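PDB 5EUF: protease from Helicobacter pylori, which probably acts as a zinc-dependent M16-family peptidase and virulence factor, cleaving the cytoplasmic domain of human junctional adhesion molecule A and weakening the gastric epithelial barrier. Local coordinates for residues R42-V45 and I51-M54; G47-A52 and Y160-I165; H53-L58 and K181-Y186; T86-T91 and R149-A154. All coordinates share one frame; numbering follows the deposited sequence.

Contact 1: R42-V45 and I51-M54; sequences RNEV and IAHM. With ZN (zinc ion), chain G.
Glu44 and Ala52 illustrate how a loop carboxylate can serve the first turn of a helix. The polar part of the contact is one hydrogen bond across the segments: Ala52 N donates to Glu44 OE2 over 2.9 Å, with an N-H...O angle of 150°. The donor reaches OE2 on its anti side and 24° out of the carboxylate plane. Ile51 N lies at 3.0 Å from the same Glu44 OE2, but its direction is too poor for a bond. The other oxygen is employed as well, since Glu44 OE1 accepts from Gly50 N and from Trp162 NE1, and together these bonds fix the rotation of the buried carboxylate. Its charge at the amino-terminal end of helix 51-58 is probably stabilised by the helix dipole. The Glu44 chain, extended beyond CG, carries the carboxylate to this helix start, where OE2 also lies beside Ala52 CB.

Metal binding occupies the far side of the helical turn. His53 opens the HxxEH signature of the M16 family; with CG anti to the backbone N (chi1 178°), its imidazole leads away from residues 42-45, and His53 NE2 binds the zinc ion at 2.4 Å, a metal which in this crystal it shares with Glu133. The loop that follows strand 30-37 thus grips the start of the metal-bearing helix, while Phe182 of helix 176-186 packs on Ile51 and Ala52, and helix 120-139 places Val130 against His53 and Met54.

Contact 2: G47-A52 and Y160-I165; sequences GKSGIA and YHWTPI
Ser49 lays its CB over one face of the Trp162 indole, a CH-pi contact just ahead of helix 51-58, the helix that carries the HxxEH motif of the M16 peptidase fold. The carbon stands 3.7 Å from the centroid of the Trp162 five-membered ring, 26° off its normal and displaced toward the rim; the nearest ring atom is NE1, with Ser49 CB to Trp162 NE1 at 3.4 Å.

The rotamers explain this meeting. Ser49 holds OG between its own backbone N and carbonyl carbon (chi1 71°), which gives the methylene to the ring and sends the hydroxyl to Asp170 OD2 and Phe167 N. Trp162 CG is likewise lodged between backbone N and carbonyl carbon, and the indole reaches back toward residues 47-52. With NE1 engaged by Glu44, the indole is held at its edge as well as over its face.

Further along, backbone meets backbone. Gly50, at the N-cap position with a positive phi, has no side chain to keep the loop of Pro164 and Ile165 at a distance, and Gly50 CA makes a C-H...O contact of 3.5 Å to Pro164 O, with 153° at the hydrogen.

Contact 3: H53-L58 and K181-Y186; sequences HMLEHL and KFHSLY. With ZN (zinc ion), chain G.
Leu55 meets Phe182 and His183 with both branches of its fork, a compact case of one leucine joining two helices. The contact across the segments is apolar. Leu55 CD1 comes to the edge of the Phe182 ring, near its plane, at 3.5 Å from Phe182 CD1, and the same methyl lies 3.7 Å from His183 CA. The second branch bears on the histidine: Leu55 CD2 is 3.7 Å from His183 CB, and it nears the imidazole carbon His183 CD2 at 3.9 Å. Leu55 has CG anti to the carbonyl carbon (chi1 -78°), which carries the fork outward toward helix 176-186. Phe182 is backed within its own helix, where Tyr186 CD2 sits over the centre of one ring face.

The HxxEH helix of M16 peptidases carries its metal and catalytic groups, Glu56 and His57 among them, on the side away from Leu55 and helix 176-186. Glu56, the likely proton acceptor, has its OE1 hydrogen-bonded to Thr86 OG1. His57, a probable zinc ligand by family, turns its ring edge to the metal in plane, yet its CE1 is the nearer atom, at 3.2 Å from the zinc ion, with His57 NE2 at 3.9 Å; neither is a metal bond, and His57 is not coordinated as built.

Helix 51-58 lies between two others: helix 176-186, whose Ile179 extends the apolar seam along Leu55 and Leu58, and helix 120-139, which meets His53, Met54 and His57.

Contact 4: T86-T91 and R149-A154; sequences TSFDIT and RFFNTA
Phe88 and Phe151 each set CG anti to the carbonyl carbon, with chi1 of -69° and -79°, and these similar torsions send the two side chains toward each other from opposite directions, although Phe88 CA and Phe151 CA are 11.3 Å apart. Phe88 CZ is the leading atom, standing over one face of the Phe151 ring toward its rim, 3.7 Å from Phe151 CZ and 3.9 Å from Phe151 CE2. Neither stacked nor perpendicular, the planes incline at 42° and the ring centroids of Phe88 and Phe151 are 5.0 Å apart. Phe150 CD2 lies over the opposite face of the Phe151 ring, which is therefore sandwiched between its sequence neighbour and the visiting phenylalanine. Tyr160 adds an edge-to-face partner for Phe88, as does Tyr147 for Phe151, extending an aromatic cluster.

Each backbone is braced locally. Ile90 O accepts two donors from one residue, Ser87 N at 3.1 Å and Ser87 OG at 3.2 Å, the hydroxyl meeting a lone pair in the carbonyl plane; this closes the turn that presents Phe88. On the helix, Thr153 OG1 returns to Arg149 O at 2.8 Å, one turn back.

The loop belongs to the beta-hairpin of strands 81-86 and 91-98, and helix 142-154 packs in turn on strands 238-243, 309-317 and 412-418. The arrangement thus joins an edge hairpin of the metal-binding alpha/beta half to a helix seated on the second sheet, in keeping with the paired alpha/beta halves of M16 peptidases.

Overall arrangement
Three of the contacts share helix 51-58: contacts 1 and 2 hold its amino-terminal end, with centres about 5 Å apart, and contact 3, centred about 8 Å from contact 1, packs against the turns that follow. The zinc ion lies beside contacts 1 and 3, about 6 Å from the Ile165 side chain of contact 2. Contact 4 lies about 7 Å from contact 2 but about 17 Å from contact 3, centre to centre, with the Phe88 side chain about 12 Å from the zinc ion. Hydrogen bonds tie it in: Arg42 N to Phe88 O, Tyr160 OH with Asp89 OD1, Asn152 ND2 to His161 O, and, from contact 3, Glu56 OE1 with Thr86 OG1.

Contact 1: R42-V45 and I51-M54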
loop_
_atom_site.group_PDB
_atom_site.type_symbol
_atom_site.label_atom_id
_atom_site.label_comp_id
_atom_site.label_asym_id
_atom_site.label_seq_id
_atom_site.Cartn_x
_atom_site.Cartn_y
_atom_site.Cartn_z
ATOM N N ARG B 42 2.153 -10.373 6.942
ATOM C CA ARG B 42 1.286 -10.678 5.809
ATOM C C ARG B 42 -0.177 -10.737 6.242
ATOM O O ARG B 42 -1.086 -10.697 5.413
ATOM C CB ARG B 42 1.693 -11.997 5.149
ATOM C CG ARG B 42 1.042 -13.214 5.770
ATOM C CD ARG B 42 1.390 -14.493 5.031
ATOM N NE ARG B 42 0.346 -15.493 5.216
ATOM C CZ ARG B 42 -0.573 -15.779 4.303
ATOM N NH1 ARG B 42 -0.557 -15.152 3.136
ATOM N NH2 ARG B 42 -1.500 -16.696 4.549
ATOM N N ASN B 43 -0.395 -10.833 7.549
ATOM C CA ASN B 43 -1.743 -10.849 8.099
ATOM C C ASN B 43 -2.165 -9.469 8.588
ATOM O O ASN B 43 -3.180 -9.322 9.268
ATOM C CB ASN B 43 -1.839 -11.861 9.238
ATOM C CG ASN B 43 -1.378 -13.242 8.828
ATOM O OD1 ASN B 43 -0.222 -13.615 9.043
ATOM N ND2 ASN B 43 -2.280 -14.013 8.232
ATOM N N GLU B 44 -1.377 -8.458 8.241
ATOM C CA GLU B 44 -1.679 -7.085 8.627
ATOM C C GLU B 44 -2.315 -6.316 7.476
ATOM O O GLU B 44 -2.463 -6.837 6.368
ATOM C CB GLU B 44 -0.413 -6.362 9.090
ATOM C CG GLU B 44 0.310 -7.038 10.239
ATOM C CD GLU B 44 1.630 -6.371 10.551
ATOM O OE1 GLU B 44 2.051 -5.502 9.757
ATOM O OE2 GLU B 44 2.247 -6.710 11.586
ATOM N N VAL B 45 -2.689 -5.073 7.754
ATOM C CA VAL B 45 -3.291 -4.190 6.762
ATOM C C VAL B 45 -2.682 -2.799 6.903
ATOM O O VAL B 45 -2.470 -2.331 8.024
ATOM C CB VAL B 45 -4.826 -4.112 6.924
ATOM C CG1 VAL B 45 -5.415 -3.133 5.933
ATOM C CG2 VAL B 45 -5.459 -5.484 6.746
ATOM N N ILE B 51 1.854 -4.627 13.758
ATOM C CA ILE B 51 1.180 -5.102 14.963
ATOM C C ILE B 51 1.652 -6.498 15.354
ATOM O O ILE B 51 1.847 -6.790 16.535
ATOM C CB ILE B 51 -0.353 -5.107 14.783
ATOM C CG1 ILE B 51 -0.871 -3.676 14.623
ATOM C CG2 ILE B 51 -1.038 -5.773 15.966
ATOM C CD1 ILE B 51 -2.381 -3.567 14.638
ATOM N N ALA B 52 1.843 -7.356 14.356
ATOM C CA ALA B 52 2.332 -8.710 14.593
ATOM C C ALA B 52 3.672 -8.672 15.324
ATOM O O ALA B 52 3.938 -9.495 16.201
ATOM C CB ALA B 52 2.457 -9.470 13.279
ATOM N N HIS B 53 4.498 -7.694 14.960
ATOM C CA HIS B 53 5.802 -7.490 15.577
ATOM C C HIS B 53 5.687 -6.910 16.986
ATOM O O HIS B 53 6.463 -7.267 17.869
ATOM C CB HIS B 53 6.656 -6.574 14.701
ATOM C CG HIS B 53 8.001 -6.258 15.278
ATOM N ND1 HIS B 53 8.263 -5.090 15.961
ATOM C CD2 HIS B 53 9.165 -6.951 15.261
ATOM C CE1 HIS B 53 9.526 -5.080 16.347
ATOM N NE2 HIS B 53 10.095 -6.198 15.936
HETATM N N MSE B 54 4.726 -6.013 17.190
HETATM C CA MSE B 54 4.493 -5.428 18.510
HETATM C C MSE B 54 4.131 -6.511 19.525
HETATM O O MSE B 54 4.599 -6.487 20.665
HETATM C CB MSE B 54 3.389 -4.366 18.446
HETATM C CG MSE B 54 2.923 -3.831 19.804
HETATM SE SE MSE B 54 4.205 -2.676 20.732
HETATM C CE MSE B 54 3.095 -2.139 22.238
HETATM ZN ZN ZN G . 12.041 -6.227 17.351
#

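Contact 2: G47-A52 and Y160-I165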
loop_
_atom_site.group_PDB
_atom_site.type_symbol
_atom_site.label_atom_id
_atom_site.label_comp_id
_atom_site.label_asym_id
_atom_site.label_seq_id
_atom_site.Cartn_x
_atom_site.Cartn_y
_atom_site.Cartn_z
ATOM N N GLY B 47 -2.061 0.854 7.531
ATOM C CA GLY B 47 -2.816 1.692 8.441
ATOM C C GLY B 47 -2.734 1.088 9.828
ATOM O O GLY B 47 -2.788 1.792 10.836
ATOM N N LYS B 48 -2.596 -0.235 9.866
ATOM C CA LYS B 48 -2.466 -0.980 11.114
ATOM C C LYS B 48 -1.354 -2.024 11.001
ATOM O O LYS B 48 -1.525 -3.173 11.410
ATOM C CB LYS B 48 -3.789 -1.659 11.476
ATOM C CG LYS B 48 -4.952 -0.703 11.696
ATOM C CD LYS B 48 -4.687 0.221 12.870
ATOM C CE LYS B 48 -5.856 1.154 13.112
ATOM N NZ LYS B 48 -5.550 2.156 14.167
ATOM N N SER B 49 -0.217 -1.618 10.440
ATOM C CA SER B 49 0.897 -2.532 10.204
ATOM C C SER B 49 1.896 -2.535 11.356
ATOM O O SER B 49 1.928 -1.609 12.167
ATOM C CB SER B 49 1.619 -2.171 8.910
ATOM O OG SER B 49 2.346 -0.966 9.065
ATOM N N GLY B 50 2.710 -3.585 11.419
ATOM C CA GLY B 50 3.704 -3.732 12.467
ATOM C C GLY B 50 3.138 -4.278 13.767
ATOM O O GLY B 50 3.852 -4.380 14.764
ATOM N N ILE B 51 1.854 -4.627 13.758
ATOM C CA ILE B 51 1.180 -5.102 14.963
ATOM C C ILE B 51 1.652 -6.498 15.354
ATOM O O ILE B 51 1.847 -6.790 16.535
ATOM C CB ILE B 51 -0.353 -5.107 14.783
ATOM C CG1 ILE B 51 -0.871 -3.676 14.623
ATOM C CG2 ILE B 51 -1.038 -5.773 15.966
ATOM C CD1 ILE B 51 -2.381 -3.567 14.638
ATOM N N ALA B 52 1.843 -7.356 14.356
ATOM C CA ALA B 52 2.332 -8.710 14.593
ATOM C C ALA B 52 3.672 -8.672 15.324
ATOM O O ALA B 52 3.938 -9.495 16.201
ATOM C CB ALA B 52 2.457 -9.470 13.279
ATOM N N TYR B 160 3.190 -7.805 1.588
ATOM C CA TYR B 160 4.647 -7.757 1.501
ATOM C C TYR B 160 5.106 -6.377 1.035
ATOM O O TYR B 160 6.298 -6.139 0.844
ATOM C CB TYR B 160 5.181 -8.837 0.557
ATOM C CG TYR B 160 5.036 -10.250 1.077
ATOM C CD1 TYR B 160 4.716 -10.496 2.406
ATOM C CD2 TYR B 160 5.229 -11.341 0.237
ATOM C CE1 TYR B 160 4.584 -11.790 2.883
ATOM C CE2 TYR B 160 5.100 -12.636 0.704
ATOM C CZ TYR B 160 4.779 -12.854 2.026
ATOM O OH TYR B 160 4.652 -14.142 2.492
ATOM N N HIS B 161 4.143 -5.478 0.850
ATOM C CA HIS B 161 4.405 -4.078 0.537
ATOM C C HIS B 161 5.237 -3.418 1.635
ATOM O O HIS B 161 5.938 -2.436 1.394
ATOM C CB HIS B 161 3.083 -3.330 0.348
ATOM C CG HIS B 161 3.241 -1.899 -0.060
ATOM N ND1 HIS B 161 3.754 -1.525 -1.284
ATOM C CD2 HIS B 161 2.936 -0.749 0.587
ATOM C CE1 HIS B 161 3.764 -0.206 -1.370
ATOM N NE2 HIS B 161 3.274 0.289 -0.247
ATOM N N TRP B 162 5.148 -3.965 2.841
ATOM C CA TRP B 162 5.925 -3.470 3.971
ATOM C C TRP B 162 6.571 -4.615 4.751
ATOM O O TRP B 162 6.051 -5.732 4.793
ATOM C CB TRP B 162 5.044 -2.630 4.901
ATOM C CG TRP B 162 3.901 -3.393 5.516
ATOM C CD1 TRP B 162 3.916 -4.080 6.695
ATOM C CD2 TRP B 162 2.580 -3.544 4.981
ATOM N NE1 TRP B 162 2.689 -4.650 6.927
ATOM C CE2 TRP B 162 1.850 -4.337 5.891
ATOM C CE3 TRP B 162 1.945 -3.089 3.822
ATOM C CZ2 TRP B 162 0.517 -4.682 5.678
ATOM C CZ3 TRP B 162 0.621 -3.431 3.613
ATOM C CH2 TRP B 162 -0.078 -4.219 4.537
ATOM N N THR B 163 7.715 -4.321 5.361
ATOM C CA THR B 163 8.411 -5.271 6.220
ATOM C C THR B 163 7.752 -5.265 7.604
ATOM O O THR B 163 7.036 -4.321 7.938
ATOM C CB THR B 163 9.907 -4.921 6.321
ATOM O OG1 THR B 163 10.078 -3.766 7.150
ATOM C CG2 THR B 163 10.477 -4.649 4.935
ATOM N N PRO B 164 7.972 -6.322 8.410
ATOM C CA PRO B 164 7.275 -6.453 9.700
ATOM C C PRO B 164 7.424 -5.282 10.689
ATOM O O PRO B 164 6.702 -5.262 11.685
ATOM C CB PRO B 164 7.891 -7.730 10.301
ATOM C CG PRO B 164 9.073 -8.061 9.443
ATOM C CD PRO B 164 8.737 -7.538 8.093
ATOM N N ILE B 165 8.318 -4.332 10.431
ATOM C CA ILE B 165 8.459 -3.179 11.318
ATOM C C ILE B 165 7.264 -2.231 11.166
ATOM O O ILE B 165 6.883 -1.542 12.113
ATOM C CB ILE B 165 9.780 -2.407 11.056
ATOM C CG1 ILE B 165 9.989 -1.309 12.104
ATOM C CG2 ILE B 165 9.805 -1.812 9.656
ATOM C CD1 ILE B 165 10.087 -1.818 13.526
#

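Contact 3: H53-L58 and K181-Y186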
loop_
_atom_site.group_PDB
_atom_site.type_symbol
_atom_site.label_atom_id
_atom_site.label_comp_id
_atom_site.label_asym_id
_atom_site.label_seq_id
_atom_site.Cartn_x
_atom_site.Cartn_y
_atom_site.Cartn_z
ATOM N N HIS B 53 4.498 -7.694 14.960
ATOM C CA HIS B 53 5.802 -7.490 15.577
ATOM C C HIS B 53 5.687 -6.910 16.986
ATOM O O HIS B 53 6.463 -7.267 17.869
ATOM C CB HIS B 53 6.656 -6.574 14.701
ATOM C CG HIS B 53 8.001 -6.258 15.278
ATOM N ND1 HIS B 53 8.263 -5.090 15.961
ATOM C CD2 HIS B 53 9.165 -6.951 15.261
ATOM C CE1 HIS B 53 9.526 -5.080 16.347
ATOM N NE2 HIS B 53 10.095 -6.198 15.936
HETATM N N MSE B 54 4.726 -6.013 17.190
HETATM C CA MSE B 54 4.493 -5.428 18.510
HETATM C C MSE B 54 4.131 -6.511 19.525
HETATM O O MSE B 54 4.599 -6.487 20.665
HETATM C CB MSE B 54 3.389 -4.366 18.446
HETATM C CG MSE B 54 2.923 -3.831 19.804
HETATM SE SE MSE B 54 4.205 -2.676 20.732
HETATM C CE MSE B 54 3.095 -2.139 22.238
ATOM N N LEU B 55 3.310 -7.466 19.094
ATOM C CA LEU B 55 2.895 -8.581 19.942
ATOM C C LEU B 55 4.073 -9.409 20.449
ATOM O O LEU B 55 3.994 -10.024 21.511
ATOM C CB LEU B 55 1.923 -9.487 19.190
ATOM C CG LEU B 55 0.489 -8.980 19.082
ATOM C CD1 LEU B 55 -0.376 -9.991 18.348
ATOM C CD2 LEU B 55 -0.067 -8.697 20.466
ATOM N N GLU B 56 5.158 -9.433 19.682
ATOM C CA GLU B 56 6.374 -10.112 20.113
ATOM C C GLU B 56 6.896 -9.486 21.402
ATOM O O GLU B 56 7.284 -10.191 22.334
ATOM C CB GLU B 56 7.447 -10.058 19.019
ATOM C CG GLU B 56 8.810 -10.570 19.462
ATOM C CD GLU B 56 9.889 -10.354 18.418
ATOM O OE1 GLU B 56 9.543 -10.175 17.231
ATOM O OE2 GLU B 56 11.083 -10.356 18.787
ATOM N N HIS B 57 6.889 -8.155 21.452
ATOM C CA HIS B 57 7.337 -7.429 22.636
ATOM C C HIS B 57 6.376 -7.624 23.805
ATOM O O HIS B 57 6.800 -7.807 24.946
ATOM C CB HIS B 57 7.487 -5.934 22.332
ATOM C CG HIS B 57 8.690 -5.597 21.505
ATOM N ND1 HIS B 57 8.998 -6.255 20.332
ATOM C CD2 HIS B 57 9.656 -4.663 21.676
ATOM C CE1 HIS B 57 10.104 -5.743 19.820
ATOM N NE2 HIS B 57 10.522 -4.775 20.616
ATOM N N LEU B 58 5.080 -7.590 23.511
ATOM C CA LEU B 58 4.055 -7.661 24.548
ATOM C C LEU B 58 3.867 -9.072 25.095
ATOM O O LEU B 58 3.305 -9.257 26.175
ATOM C CB LEU B 58 2.722 -7.132 24.012
ATOM C CG LEU B 58 2.693 -5.646 23.651
ATOM C CD1 LEU B 58 1.302 -5.224 23.208
ATOM C CD2 LEU B 58 3.162 -4.805 24.826
ATOM N N LYS B 181 -7.558 -7.098 19.491
ATOM C CA LYS B 181 -8.272 -7.746 18.396
ATOM C C LYS B 181 -7.339 -8.664 17.619
ATOM O O LYS B 181 -7.668 -9.821 17.360
ATOM C CB LYS B 181 -8.892 -6.709 17.466
ATOM N N PHE B 182 -6.172 -8.140 17.257
ATOM C CA PHE B 182 -5.196 -8.887 16.471
ATOM C C PHE B 182 -4.702 -10.125 17.215
ATOM O O PHE B 182 -4.656 -11.218 16.653
ATOM C CB PHE B 182 -4.010 -7.990 16.103
ATOM C CG PHE B 182 -3.127 -8.554 15.021
ATOM C CD1 PHE B 182 -2.096 -9.428 15.328
ATOM C CD2 PHE B 182 -3.322 -8.198 13.695
ATOM C CE1 PHE B 182 -1.282 -9.944 14.335
ATOM C CE2 PHE B 182 -2.511 -8.707 12.698
ATOM C CZ PHE B 182 -1.490 -9.581 13.017
ATOM N N HIS B 183 -4.336 -9.946 18.481
ATOM C CA HIS B 183 -3.770 -11.033 19.270
ATOM C C HIS B 183 -4.763 -12.165 19.501
ATOM O O HIS B 183 -4.470 -13.323 19.202
ATOM C CB HIS B 183 -3.264 -10.517 20.616
ATOM C CG HIS B 183 -2.726 -11.596 21.502
ATOM N ND1 HIS B 183 -3.474 -12.177 22.504
ATOM C CD2 HIS B 183 -1.521 -12.212 21.526
ATOM C CE1 HIS B 183 -2.748 -13.099 23.113
ATOM N NE2 HIS B 183 -1.559 -13.140 22.538
ATOM N N SER B 184 -5.936 -11.829 20.030
ATOM C CA SER B 184 -6.950 -12.832 20.346
ATOM C C SER B 184 -7.426 -13.572 19.097
ATOM O O SER B 184 -7.941 -14.689 19.185
ATOM C CB SER B 184 -8.144 -12.184 21.051
ATOM O OG SER B 184 -8.860 -11.341 20.167
ATOM N N LEU B 185 -7.251 -12.949 17.937
ATOM C CA LEU B 185 -7.653 -13.563 16.680
ATOM C C LEU B 185 -6.578 -14.496 16.136
ATOM O O LEU B 185 -6.877 -15.596 15.672
ATOM C CB LEU B 185 -7.981 -12.493 15.639
ATOM C CG LEU B 185 -8.245 -12.989 14.216
ATOM C CD1 LEU B 185 -9.417 -13.952 14.189
ATOM C CD2 LEU B 185 -8.488 -11.819 13.277
ATOM N N TYR B 186 -5.325 -14.060 16.204
ATOM C CA TYR B 186 -4.241 -14.783 15.553
ATOM C C TYR B 186 -3.398 -15.643 16.500
ATOM O O TYR B 186 -2.573 -16.435 16.047
ATOM C CB TYR B 186 -3.340 -13.796 14.812
ATOM C CG TYR B 186 -3.975 -13.209 13.569
ATOM C CD1 TYR B 186 -4.140 -13.978 12.422
ATOM C CD2 TYR B 186 -4.405 -11.888 13.539
ATOM C CE1 TYR B 186 -4.720 -13.448 11.281
ATOM C CE2 TYR B 186 -4.986 -11.350 12.402
ATOM C CZ TYR B 186 -5.141 -12.135 11.278
ATOM O OH TYR B 186 -5.719 -11.605 10.145
HETATM ZN ZN ZN G . 12.041 -6.227 17.351
#

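Contact 4: T86-T91 and R149-A154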
loop_
_atom_site.group_PDB
_atom_site.type_symbol
_atom_site.label_atom_id
_atom_site.label_comp_id
_atom_site.label_asym_id
_atom_site.label_seq_id
_atom_site.Cartn_x
_atom_site.Cartn_y
_atom_site.Cartn_z
ATOM N N THR B 86 9.695 -12.241 14.699
ATOM C CA THR B 86 8.552 -12.146 13.805
ATOM C C THR B 86 9.035 -11.850 12.392
ATOM O O THR B 86 9.897 -10.995 12.187
ATOM C CB THR B 86 7.566 -11.054 14.256
ATOM O OG1 THR B 86 8.248 -9.797 14.331
ATOM C CG2 THR B 86 6.995 -11.386 15.621
ATOM N N SER B 87 8.493 -12.569 11.418
ATOM C CA SER B 87 8.827 -12.308 10.027
ATOM C C SER B 87 7.565 -11.990 9.244
ATOM O O SER B 87 6.536 -11.635 9.821
ATOM C CB SER B 87 9.561 -13.499 9.408
ATOM O OG SER B 87 8.773 -14.674 9.471
ATOM N N PHE B 88 7.647 -12.120 7.926
ATOM C CA PHE B 88 6.511 -11.846 7.063
ATOM C C PHE B 88 5.358 -12.816 7.303
ATOM O O PHE B 88 4.191 -12.432 7.237
ATOM C CB PHE B 88 6.934 -11.910 5.597
ATOM C CG PHE B 88 7.842 -10.794 5.178
ATOM C CD1 PHE B 88 9.209 -10.886 5.368
ATOM C CD2 PHE B 88 7.326 -9.653 4.583
ATOM C CE1 PHE B 88 10.047 -9.858 4.977
ATOM C CE2 PHE B 88 8.159 -8.623 4.190
ATOM C CZ PHE B 88 9.519 -8.726 4.387
ATOM N N ASP B 89 5.693 -14.071 7.590
ATOM C CA ASP B 89 4.702 -15.141 7.574
ATOM C C ASP B 89 4.493 -15.826 8.919
ATOM O O ASP B 89 3.410 -16.342 9.194
ATOM C CB ASP B 89 5.101 -16.194 6.538
ATOM C CG ASP B 89 5.352 -15.595 5.171
ATOM O OD1 ASP B 89 4.625 -14.656 4.790
ATOM O OD2 ASP B 89 6.278 -16.061 4.476
ATOM N N ILE B 90 5.525 -15.831 9.752
ATOM C CA ILE B 90 5.503 -16.631 10.970
ATOM C C ILE B 90 6.034 -15.868 12.184
ATOM O O ILE B 90 7.043 -15.169 12.100
ATOM C CB ILE B 90 6.321 -17.935 10.772
ATOM C CG1 ILE B 90 6.518 -18.675 12.095
ATOM C CG2 ILE B 90 7.669 -17.635 10.132
ATOM C CD1 ILE B 90 7.494 -19.832 11.998
ATOM N N THR B 91 5.324 -15.986 13.303
ATOM C CA THR B 91 5.814 -15.506 14.593
ATOM C C THR B 91 6.323 -16.697 15.404
ATOM O O THR B 91 5.621 -17.699 15.544
ATOM C CB THR B 91 4.723 -14.767 15.389
ATOM O OG1 THR B 91 4.300 -13.606 14.664
ATOM C CG2 THR B 91 5.256 -14.339 16.745
ATOM N N ARG B 149 12.223 0.276 1.886
ATOM C CA ARG B 149 11.868 0.959 0.645
ATOM C C ARG B 149 11.833 0.006 -0.549
ATOM O O ARG B 149 11.147 0.272 -1.538
ATOM C CB ARG B 149 12.842 2.108 0.365
ATOM C CG ARG B 149 12.765 3.264 1.357
ATOM C CD ARG B 149 11.454 4.038 1.251
ATOM N NE ARG B 149 11.305 4.720 -0.034
ATOM C CZ ARG B 149 10.533 4.286 -1.028
ATOM N NH1 ARG B 149 9.831 3.171 -0.888
ATOM N NH2 ARG B 149 10.459 4.970 -2.161
ATOM N N PHE B 150 12.567 -1.100 -0.465
ATOM C CA PHE B 150 12.544 -2.083 -1.542
ATOM C C PHE B 150 11.177 -2.742 -1.640
ATOM O O PHE B 150 10.574 -2.785 -2.713
ATOM C CB PHE B 150 13.621 -3.156 -1.350
ATOM C CG PHE B 150 13.541 -4.274 -2.358
ATOM C CD1 PHE B 150 14.138 -4.149 -3.602
ATOM C CD2 PHE B 150 12.858 -5.447 -2.064
ATOM C CE1 PHE B 150 14.057 -5.175 -4.534
ATOM C CE2 PHE B 150 12.772 -6.472 -2.990
ATOM C CZ PHE B 150 13.371 -6.337 -4.225
ATOM N N PHE B 151 10.693 -3.260 -0.516
ATOM C CA PHE B 151 9.422 -3.971 -0.506
ATOM C C PHE B 151 8.254 -3.039 -0.821
ATOM O O PHE B 151 7.234 -3.475 -1.352
ATOM C CB PHE B 151 9.214 -4.674 0.836
ATOM C CG PHE B 151 9.984 -5.957 0.968
ATOM C CD1 PHE B 151 9.491 -7.134 0.429
ATOM C CD2 PHE B 151 11.207 -5.987 1.620
ATOM C CE1 PHE B 151 10.200 -8.320 0.543
ATOM C CE2 PHE B 151 11.923 -7.171 1.737
ATOM C CZ PHE B 151 11.418 -8.337 1.199
ATOM N N ASN B 152 8.410 -1.756 -0.505
ATOM C CA ASN B 152 7.435 -0.750 -0.919
ATOM C C ASN B 152 7.327 -0.682 -2.438
ATOM O O ASN B 152 6.249 -0.444 -2.987
ATOM C CB ASN B 152 7.804 0.633 -0.375
ATOM C CG ASN B 152 7.710 0.717 1.132
ATOM O OD1 ASN B 152 8.345 1.570 1.756
ATOM N ND2 ASN B 152 6.917 -0.166 1.728
ATOM N N THR B 153 8.456 -0.890 -3.108
ATOM C CA THR B 153 8.528 -0.774 -4.558
ATOM C C THR B 153 8.143 -2.078 -5.251
ATOM O O THR B 153 7.344 -2.079 -6.189
ATOM C CB THR B 153 9.944 -0.362 -5.013
ATOM O OG1 THR B 153 10.397 0.748 -4.230
ATOM C CG2 THR B 153 9.948 0.022 -6.485
ATOM N N ALA B 154 8.715 -3.181 -4.780
ATOM C CA ALA B 154 8.526 -4.486 -5.405
ATOM C C ALA B 154 7.081 -4.965 -5.314
ATOM O O ALA B 154 6.564 -5.579 -6.248
ATOM C CB ALA B 154 9.461 -5.508 -4.773
#